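Local coordinates for glycosyl hydrolases family 2, sugar binding domain protein (Bacteroides uniformis str. 3978 T3 ii, PDB 6D1P) that probably hydrolyses O-glycosidic bonds as a beta-glucuronidase of glycosyl hydrolase family 2 in a human gut bacterium, at residues E349-I361 with G604-S618. Residues are numbered along the deposited sequence; the frame is centred on the assembly and turned at random.
Sequences EMQQIKEMGANFI and GTPKESYYVFQSYWS
Met356 and Gln614 sit with their CA atoms 4.6 Å apart, where helix 349-356 ends against helix 609-617. The two helix axes approach to 9.6 Å, and their directions differ by 53°. Helix 349-356 closes in a Schellman motif at Gly357. A CB on Gly357 would clash with the backbone of Trp617 and Ser618, and its positive phi also calls for glycine. Met356 O accepts a CA-H...O contact from Gln614.

Three side chains bond to backbone carbonyls across the contact. Tyr610 OH donates to Gln352 O (2.6 Å), in the carbonyl plane and on a lone pair. Chi1 of 174° puts Tyr610 CG anti to the backbone N, which carries the hydroxyl to Gln352 O. Gln352 reaches past this ring with an extended chain, and its NE2 gives Gly604 O a nearly straight bond of 2.8 Å. Gln614 NE2 bonds Glu355 O (2.9 Å) from above the carbonyl plane. One water also donates to Glu355 O and joins it to Ser618 OG, which has a further partner in Lys620.

Both segments belong to the TIM barrel domain. Helix 343-356 leads into strand 360-362, which runs parallel to strand 321-329 in the barrel sheet. Helix 609-617 packs on helix 343-356, and its Trp617 also touches Leu561 of helix 550-564.

Met356 lies against Tyr610 and Phe613. Met356 CG lies over one face of the Tyr610 ring, 4.1 Å from its centroid. Its SD makes oblique Met-aromatic contacts with Tyr610 and Phe613. With an alanine in place of Tyr610, Gln352 O would lose the phenol donor, and a gap would probably open beside Met356. Ala358 CB meets Trp617 CZ3 at 4.0 Å.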
loop_
_atom_site.group_PDB
_atom_site.type_symbol
_atom_site.label_atom_id
_atom_site.label_comp_id
_atom_site.label_asym_id
_atom_site.label_seq_id
_atom_site.Cartn_x
_atom_site.Cartn_y
_atom_site.Cartn_z
ATOM N N GLU A 349 25.574 -9.934 14.838
ATOM C CA GLU A 349 25.498 -10.960 13.800
ATOM C C GLU A 349 26.883 -11.365 13.323
ATOM O O GLU A 349 27.181 -12.558 13.186
ATOM C CB GLU A 349 24.647 -10.462 12.633
ATOM C CG GLU A 349 24.719 -11.325 11.374
ATOM C CD GLU A 349 23.966 -10.683 10.199
ATOM O OE1 GLU A 349 23.395 -9.573 10.410
ATOM O OE2 GLU A 349 23.953 -11.267 9.081
ATOM N N MET A 350 27.743 -10.386 13.055
ATOM C CA MET A 350 29.097 -10.710 12.609
ATOM C C MET A 350 29.841 -11.529 13.664
ATOM O O MET A 350 30.508 -12.518 13.333
ATOM C CB MET A 350 29.851 -9.428 12.250
ATOM C CG MET A 350 29.188 -8.609 11.138
ATOM S SD MET A 350 28.798 -9.587 9.664
ATOM C CE MET A 350 30.429 -10.124 9.166
ATOM N N GLN A 351 29.685 -11.176 14.947
ATOM C CA GLN A 351 30.255 -12.008 16.009
ATOM C C GLN A 351 29.713 -13.429 15.951
ATOM O O GLN A 351 30.469 -14.392 16.109
ATOM C CB GLN A 351 29.985 -11.397 17.390
ATOM C CG GLN A 351 31.152 -10.601 17.950
ATOM C CD GLN A 351 30.837 -9.927 19.280
ATOM O OE1 GLN A 351 30.456 -10.588 20.259
ATOM N NE2 GLN A 351 31.006 -8.598 19.325
ATOM N N GLN A 352 28.409 -13.582 15.726
ATOM C CA GLN A 352 27.835 -14.920 15.653
ATOM C C GLN A 352 28.479 -15.727 14.531
ATOM O O GLN A 352 28.704 -16.941 14.665
ATOM C CB GLN A 352 26.326 -14.814 15.444
ATOM C CG GLN A 352 25.495 -15.947 16.033
ATOM C CD GLN A 352 23.992 -15.738 15.782
ATOM O OE1 GLN A 352 23.610 -14.914 14.954
ATOM N NE2 GLN A 352 23.149 -16.484 16.488
ATOM N N ILE A 353 28.789 -15.058 13.420
ATOM C CA ILE A 353 29.430 -15.710 12.286
ATOM C C ILE A 353 30.861 -16.093 12.643
ATOM O O ILE A 353 31.274 -17.249 12.469
ATOM C CB ILE A 353 29.375 -14.788 11.050
ATOM C CG1 ILE A 353 27.917 -14.576 10.624
ATOM C CG2 ILE A 353 30.237 -15.339 9.922
ATOM C CD1 ILE A 353 27.732 -13.744 9.395
ATOM N N LYS A 354 31.633 -15.120 13.141
ATOM C CA LYS A 354 33.002 -15.387 13.572
ATOM C C LYS A 354 33.059 -16.551 14.558
ATOM O O LYS A 354 33.883 -17.457 14.411
ATOM C CB LYS A 354 33.607 -14.129 14.192
ATOM C CG LYS A 354 35.031 -14.340 14.690
ATOM C CD LYS A 354 36.005 -14.482 13.534
ATOM C CE LYS A 354 37.419 -14.789 14.039
ATOM N NZ LYS A 354 38.413 -14.580 12.944
ATOM N N GLU A 355 32.149 -16.567 15.536
ATOM C CA GLU A 355 32.095 -17.648 16.518
ATOM C C GLU A 355 31.707 -18.983 15.911
ATOM O O GLU A 355 31.920 -20.016 16.553
ATOM C CB GLU A 355 31.101 -17.298 17.623
ATOM C CG GLU A 355 31.603 -16.177 18.474
ATOM C CD GLU A 355 30.535 -15.574 19.350
ATOM O OE1 GLU A 355 29.450 -16.194 19.482
ATOM O OE2 GLU A 355 30.786 -14.467 19.891
ATOM N N MET A 356 31.078 -18.980 14.731
ATOM C CA MET A 356 30.778 -20.231 14.053
ATOM C C MET A 356 32.041 -20.835 13.441
ATOM O O MET A 356 32.071 -22.029 13.136
ATOM C CB MET A 356 29.711 -20.002 12.978
ATOM C CG MET A 356 29.122 -21.277 12.366
ATOM S SD MET A 356 28.007 -20.926 10.957
ATOM C CE MET A 356 29.075 -19.867 9.981
ATOM N N GLY A 357 33.097 -20.044 13.292
ATOM C CA GLY A 357 34.343 -20.548 12.776
ATOM C C GLY A 357 34.572 -20.273 11.317
ATOM O O GLY A 357 35.554 -20.778 10.767
ATOM N N ALA A 358 33.685 -19.512 10.674
ATOM C CA ALA A 358 33.915 -19.029 9.323
ATOM C C ALA A 358 35.116 -18.107 9.295
ATOM O O ALA A 358 35.441 -17.446 10.278
ATOM C CB ALA A 358 32.687 -18.271 8.793
ATOM N N ASN A 359 35.777 -18.054 8.143
ATOM C CA ASN A 359 36.839 -17.080 7.935
ATOM C C ASN A 359 36.619 -16.269 6.666
ATOM O O ASN A 359 37.491 -15.483 6.290
ATOM C CB ASN A 359 38.227 -17.759 7.914
ATOM C CG ASN A 359 38.378 -18.818 6.805
ATOM O OD1 ASN A 359 37.589 -18.896 5.860
ATOM N ND2 ASN A 359 39.428 -19.631 6.921
ATOM N N PHE A 360 35.453 -16.398 6.036
ATOM C CA PHE A 360 35.246 -15.905 4.689
ATOM C C PHE A 360 33.762 -15.616 4.509
ATOM O O PHE A 360 32.916 -16.372 4.990
ATOM C CB PHE A 360 35.741 -16.957 3.682
ATOM C CG PHE A 360 35.751 -16.493 2.249
ATOM C CD1 PHE A 360 36.118 -15.200 1.922
ATOM C CD2 PHE A 360 35.429 -17.372 1.227
ATOM C CE1 PHE A 360 36.147 -14.778 0.595
ATOM C CE2 PHE A 360 35.456 -16.961 -0.098
ATOM C CZ PHE A 360 35.809 -15.660 -0.416
ATOM N N ILE A 361 33.441 -14.527 3.820
ATOM C CA ILE A 361 32.041 -14.207 3.597
ATOM C C ILE A 361 31.894 -13.479 2.265
ATOM O O ILE A 361 32.707 -12.616 1.912
ATOM C CB ILE A 361 31.471 -13.386 4.772
ATOM C CG1 ILE A 361 29.958 -13.168 4.597
ATOM C CG2 ILE A 361 32.243 -12.068 4.945
ATOM C CD1 ILE A 361 29.285 -12.603 5.853
ATOM N N GLY A 604 18.115 -14.266 14.109
ATOM C CA GLY A 604 19.378 -14.687 14.669
ATOM C C GLY A 604 19.300 -15.881 15.590
ATOM O O GLY A 604 20.335 -16.310 16.102
ATOM N N THR A 605 18.122 -16.428 15.824
ATOM C CA THR A 605 18.019 -17.624 16.646
ATOM C C THR A 605 18.696 -18.773 15.914
ATOM O O THR A 605 18.308 -19.083 14.781
ATOM C CB THR A 605 16.563 -17.976 16.948
ATOM O OG1 THR A 605 15.872 -16.826 17.480
ATOM C CG2 THR A 605 16.505 -19.125 17.947
ATOM N N PRO A 606 19.692 -19.429 16.512
ATOM C CA PRO A 606 20.398 -20.509 15.805
ATOM C C PRO A 606 19.538 -21.741 15.568
ATOM O O PRO A 606 18.822 -22.204 16.456
ATOM C CB PRO A 606 21.573 -20.833 16.739
ATOM C CG PRO A 606 21.781 -19.564 17.538
ATOM C CD PRO A 606 20.435 -18.930 17.682
ATOM N N LYS A 607 19.610 -22.263 14.342
ATOM C CA LYS A 607 19.182 -23.625 14.073
ATOM C C LYS A 607 20.256 -24.594 14.563
ATOM O O LYS A 607 21.378 -24.202 14.882
ATOM C CB LYS A 607 18.942 -23.847 12.573
ATOM C CG LYS A 607 18.047 -22.816 11.883
ATOM C CD LYS A 607 17.815 -23.198 10.428
ATOM C CE LYS A 607 17.073 -22.096 9.666
ATOM N NZ LYS A 607 16.999 -22.294 8.172
ATOM N N GLU A 608 19.918 -25.877 14.597
ATOM C CA GLU A 608 20.904 -26.852 15.049
ATOM C C GLU A 608 21.985 -27.117 14.008
ATOM O O GLU A 608 23.042 -27.663 14.353
ATOM C CB GLU A 608 20.192 -28.139 15.468
ATOM C CG GLU A 608 19.045 -27.838 16.454
ATOM C CD GLU A 608 18.809 -28.931 17.484
ATOM O OE1 GLU A 608 19.800 -29.461 18.076
ATOM O OE2 GLU A 608 17.628 -29.267 17.690
ATOM N N SER A 609 21.778 -26.694 12.766
ATOM C CA SER A 609 22.843 -26.769 11.779
ATOM C C SER A 609 23.960 -25.780 12.061
ATOM O O SER A 609 25.078 -25.988 11.584
ATOM C CB SER A 609 22.282 -26.506 10.395
ATOM O OG SER A 609 21.482 -25.331 10.423
ATOM N N TYR A 610 23.683 -24.691 12.793
ATOM C CA TYR A 610 24.750 -23.760 13.157
ATOM C C TYR A 610 25.879 -24.472 13.913
ATOM O O TYR A 610 27.045 -24.090 13.782
ATOM C CB TYR A 610 24.172 -22.609 13.994
ATOM C CG TYR A 610 25.202 -21.631 14.565
ATOM C CD1 TYR A 610 25.797 -21.856 15.815
ATOM C CD2 TYR A 610 25.559 -20.471 13.872
ATOM C CE1 TYR A 610 26.735 -20.950 16.350
ATOM C CE2 TYR A 610 26.500 -19.569 14.394
ATOM C CZ TYR A 610 27.086 -19.820 15.638
ATOM O OH TYR A 610 28.008 -18.929 16.158
ATOM N N TYR A 611 25.547 -25.514 14.689
ATOM C CA TYR A 611 26.527 -26.243 15.495
ATOM C C TYR A 611 27.268 -27.287 14.678
ATOM O O TYR A 611 28.410 -27.632 15.010
ATOM C CB TYR A 611 25.827 -26.895 16.693
ATOM C CG TYR A 611 25.080 -25.845 17.489
ATOM C CD1 TYR A 611 25.778 -24.971 18.312
ATOM C CD2 TYR A 611 23.700 -25.674 17.364
ATOM C CE1 TYR A 611 25.139 -23.983 19.011
ATOM C CE2 TYR A 611 23.039 -24.662 18.078
ATOM C CZ TYR A 611 23.778 -23.823 18.891
ATOM O OH TYR A 611 23.218 -22.815 19.613
ATOM N N VAL A 612 26.644 -27.805 13.619
ATOM C CA VAL A 612 27.379 -28.662 12.702
ATOM C C VAL A 612 28.576 -27.912 12.146
ATOM O O VAL A 612 29.712 -28.395 12.215
ATOM C CB VAL A 612 26.462 -29.174 11.585
ATOM C CG1 VAL A 612 27.268 -29.965 10.594
ATOM C CG2 VAL A 612 25.339 -30.010 12.188
ATOM N N PHE A 613 28.348 -26.694 11.642
ATOM C CA PHE A 613 29.464 -25.877 11.159
ATOM C C PHE A 613 30.430 -25.551 12.284
ATOM O O PHE A 613 31.655 -25.603 12.096
ATOM C CB PHE A 613 28.966 -24.576 10.510
ATOM C CG PHE A 613 28.488 -24.750 9.084
ATOM C CD1 PHE A 613 29.396 -24.823 8.036
ATOM C CD2 PHE A 613 27.138 -24.867 8.798
ATOM C CE1 PHE A 613 28.979 -25.013 6.746
ATOM C CE2 PHE A 613 26.701 -25.042 7.484
ATOM C CZ PHE A 613 27.623 -25.118 6.459
ATOM N N GLN A 614 29.904 -25.192 13.457
ATOM C CA GLN A 614 30.778 -24.760 14.539
ATOM C C GLN A 614 31.687 -25.901 14.973
ATOM O O GLN A 614 32.889 -25.701 15.187
ATOM C CB GLN A 614 29.957 -24.247 15.718
ATOM C CG GLN A 614 30.767 -23.516 16.795
ATOM C CD GLN A 614 29.871 -22.901 17.874
ATOM O OE1 GLN A 614 29.042 -23.592 18.478
ATOM N NE2 GLN A 614 30.026 -21.593 18.099
ATOM N N SER A 615 31.139 -27.114 15.044
ATOM C CA SER A 615 31.921 -28.257 15.478
ATOM C C SER A 615 33.065 -28.562 14.519
ATOM O O SER A 615 34.062 -29.153 14.940
ATOM C CB SER A 615 31.021 -29.478 15.623
ATOM O OG SER A 615 30.568 -29.913 14.366
ATOM N N TYR A 616 32.949 -28.160 13.249
ATOM C CA TYR A 616 33.996 -28.398 12.258
ATOM C C TYR A 616 34.962 -27.234 12.128
ATOM O O TYR A 616 36.129 -27.437 11.787
ATOM C CB TYR A 616 33.376 -28.661 10.884
ATOM C CG TYR A 616 33.030 -30.096 10.552
ATOM C CD1 TYR A 616 33.969 -30.933 9.961
ATOM C CD2 TYR A 616 31.756 -30.602 10.780
ATOM C CE1 TYR A 616 33.659 -32.246 9.629
ATOM C CE2 TYR A 616 31.433 -31.918 10.450
ATOM C CZ TYR A 616 32.396 -32.734 9.869
ATOM O OH TYR A 616 32.107 -34.040 9.519
ATOM N N TRP A 617 34.512 -26.017 12.400
ATOM C CA TRP A 617 35.282 -24.837 12.036
ATOM C C TRP A 617 35.828 -24.071 13.218
ATOM O O TRP A 617 36.864 -23.411 13.087
ATOM C CB TRP A 617 34.419 -23.875 11.195
ATOM C CG TRP A 617 34.178 -24.325 9.794
ATOM C CD1 TRP A 617 34.651 -25.468 9.194
ATOM C CD2 TRP A 617 33.428 -23.628 8.791
ATOM N NE1 TRP A 617 34.232 -25.523 7.881
ATOM C CE2 TRP A 617 33.482 -24.407 7.608
ATOM C CE3 TRP A 617 32.718 -22.420 8.774
ATOM C CZ2 TRP A 617 32.840 -24.021 6.429
ATOM C CZ3 TRP A 617 32.074 -22.034 7.583
ATOM C CH2 TRP A 617 32.145 -22.834 6.437
ATOM N N SER A 618 35.133 -24.099 14.345
ATOM C CA SER A 618 35.532 -23.298 15.490
ATOM C C SER A 618 36.698 -23.957 16.216
ATOM O O SER A 618 36.734 -25.182 16.371
ATOM C CB SER A 618 34.363 -23.124 16.453
ATOM O OG SER A 618 34.729 -22.253 17.499
HETATM O O HOH W 1 33.599 -20.268 19.027
HETATM O O HOH W 2 27.362 -17.958 18.998
#